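Local coordinates for secretion protein Snm4 (Mycobacterium xenopi, PDB 7B7J) that is EccD5, a membrane component of the ESX-5 type VII secretion pore complex that probably helps export proteins across the mycobacterial inner membrane, here its cytosolic ubiquitin-like domain, at residues W73-V78 with D98-K103. Residues are numbered along the deposited sequence; the frame is centred on the assembly and turned at random.
Sequences WMLCLV and DRLWLK
In the antiparallel pair of the third and fourth strands of a ubiquitin-like beta-grasp sheet, Met74 and Cys76 face Lys103 and Trp101. Two hydrogen-bonded pairs flank the non-hydrogen-bonded pair Leu75–Leu102. Met74 N reaches Lys103 O at 2.9 Å and Met74 O takes Lys103 N; Cys76 and Trp101 repeat the exchange, Trp101 N–H pointing almost straight (172°) at Cys76 O. Past the last bridge the chains part, and a water spans the gap, accepting from Val78 N (2.8 Å) and donating to Arg99 O. Beside it Val78 lies alongside the Trp101 indole, CG2 3.6 Å from CH2, while Cys76 O sits at the edge of that ring, in its plane. On the same face the Lys103 chain passes Cys76, its CD 4.0 Å from SG. The other face is apolar: Leu75 CD1 meets Leu100 CD1, the two side chains crossing at about a right angle, and Leu75 CD2 lies 3.9 Å from Leu102 CD1. With CG anti to the carbonyl carbon (chi1 -84°), Trp73 swings its ring over to the partner strand, where CE3 packs 3.3 Å from Lys103 O and also meets Leu102 CG. Helix 42-60 packs on this face, Ile46 touching both Trp73 and Leu75, while strand 20-27 hydrogen-bonds to the opposite edge of strand 99-107 through Ala24 and Met26.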
# COMPACT_ATOMS: atom_id res chain seq x y z
N TRP A 73 6.82 -0.63 6.70
CA TRP A 73 5.56 -0.85 5.96
C TRP A 73 5.94 -1.00 4.49
O TRP A 73 6.87 -0.29 4.09
CB TRP A 73 4.61 0.33 6.13
CG TRP A 73 3.77 0.29 7.40
CD1 TRP A 73 3.97 1.03 8.51
CD2 TRP A 73 2.72 -0.67 7.71
NE1 TRP A 73 3.08 0.68 9.48
CE2 TRP A 73 2.37 -0.37 9.09
CE3 TRP A 73 1.98 -1.60 7.00
CZ2 TRP A 73 1.38 -1.05 9.75
CZ3 TRP A 73 1.00 -2.32 7.68
CH2 TRP A 73 0.82 -2.11 9.09
N MET A 74 5.34 -1.98 3.80
CA MET A 74 5.65 -2.25 2.39
C MET A 74 4.38 -2.61 1.62
O MET A 74 3.41 -3.04 2.24
CB MET A 74 6.79 -3.27 2.38
CG MET A 74 6.34 -4.46 3.04
SD MET A 74 7.68 -5.83 3.15
CE MET A 74 8.96 -4.92 3.95
N LEU A 75 4.39 -2.29 0.36
CA LEU A 75 3.39 -2.78 -0.58
C LEU A 75 3.86 -4.06 -1.26
O LEU A 75 4.92 -3.98 -1.87
CB LEU A 75 2.97 -1.75 -1.61
CG LEU A 75 2.21 -0.61 -0.96
CD1 LEU A 75 2.31 0.50 -2.10
CD2 LEU A 75 0.77 -1.00 -0.63
N CYS A 76 3.11 -5.09 -1.10
CA CYS A 76 3.52 -6.47 -1.52
C CYS A 76 2.54 -7.05 -2.62
O CYS A 76 1.35 -6.86 -2.60
CB CYS A 76 3.58 -7.47 -0.35
SG CYS A 76 4.84 -6.96 0.83
N LEU A 77 3.12 -7.89 -3.56
CA LEU A 77 2.39 -8.72 -4.56
C LEU A 77 1.75 -9.83 -3.73
O LEU A 77 2.12 -10.01 -2.58
CB LEU A 77 3.35 -9.25 -5.64
CG LEU A 77 4.06 -8.15 -6.42
CD1 LEU A 77 4.99 -8.86 -7.44
CD2 LEU A 77 3.10 -7.17 -7.07
N VAL A 78 0.94 -10.67 -4.42
CA VAL A 78 0.18 -11.78 -3.75
C VAL A 78 1.09 -12.77 -3.08
O VAL A 78 0.75 -13.59 -2.23
CB VAL A 78 -0.80 -12.37 -4.79
CG1 VAL A 78 -0.05 -13.13 -5.93
CG2 VAL A 78 -1.78 -13.16 -4.07
N ASP A 98 -4.65 -3.83 -10.76
CA ASP A 98 -3.68 -4.59 -9.93
C ASP A 98 -4.08 -4.46 -8.49
O ASP A 98 -4.51 -3.41 -7.99
CB ASP A 98 -2.25 -4.37 -10.35
CG ASP A 98 -1.82 -5.00 -11.70
OD1 ASP A 98 -2.58 -5.73 -12.30
OD2 ASP A 98 -0.79 -4.66 -12.14
N ARG A 99 -3.68 -5.51 -7.67
CA ARG A 99 -3.98 -5.56 -6.28
C ARG A 99 -2.62 -5.75 -5.51
O ARG A 99 -1.75 -6.58 -5.93
CB ARG A 99 -4.86 -6.77 -5.94
CG ARG A 99 -5.32 -6.87 -4.54
CD ARG A 99 -6.35 -7.95 -4.43
NE ARG A 99 -7.68 -7.53 -5.05
CZ ARG A 99 -8.10 -7.82 -6.24
NH1 ARG A 99 -7.57 -8.85 -6.85
NH2 ARG A 99 -9.17 -7.18 -6.69
N LEU A 100 -2.50 -4.98 -4.44
CA LEU A 100 -1.29 -4.92 -3.54
C LEU A 100 -1.72 -5.10 -2.09
O LEU A 100 -2.80 -4.67 -1.74
CB LEU A 100 -0.61 -3.57 -3.72
CG LEU A 100 -0.10 -3.17 -5.08
CD1 LEU A 100 0.48 -1.76 -4.98
CD2 LEU A 100 0.87 -4.26 -5.58
N TRP A 101 -0.91 -5.74 -1.27
CA TRP A 101 -1.14 -5.95 0.13
C TRP A 101 -0.22 -5.01 0.93
O TRP A 101 0.91 -4.97 0.74
CB TRP A 101 -0.94 -7.40 0.49
CG TRP A 101 -2.10 -8.31 0.12
CD1 TRP A 101 -2.90 -8.96 1.02
CD2 TRP A 101 -2.47 -8.86 -1.19
NE1 TRP A 101 -3.83 -9.75 0.41
CE2 TRP A 101 -3.61 -9.72 -0.97
CE3 TRP A 101 -1.92 -8.67 -2.50
CZ2 TRP A 101 -4.21 -10.44 -2.05
CZ3 TRP A 101 -2.56 -9.31 -3.55
CH2 TRP A 101 -3.63 -10.15 -3.29
N LEU A 102 -0.84 -4.24 1.78
CA LEU A 102 -0.05 -3.34 2.63
C LEU A 102 0.34 -4.11 3.86
O LEU A 102 -0.58 -4.59 4.63
CB LEU A 102 -0.92 -2.12 2.91
CG LEU A 102 -0.27 -1.04 3.79
CD1 LEU A 102 1.02 -0.46 3.20
CD2 LEU A 102 -1.36 0.05 3.98
N LYS A 103 1.64 -4.32 4.14
CA LYS A 103 2.04 -5.29 5.13
C LYS A 103 3.17 -4.60 5.97
O LYS A 103 3.92 -3.84 5.44
CB LYS A 103 2.66 -6.54 4.44
CG LYS A 103 1.69 -7.42 3.70
CD LYS A 103 2.14 -8.66 3.17
CE LYS A 103 2.01 -9.75 4.23
NZ LYS A 103 2.99 -10.84 3.97
O HOH W 1 -0.05 -9.04 -6.53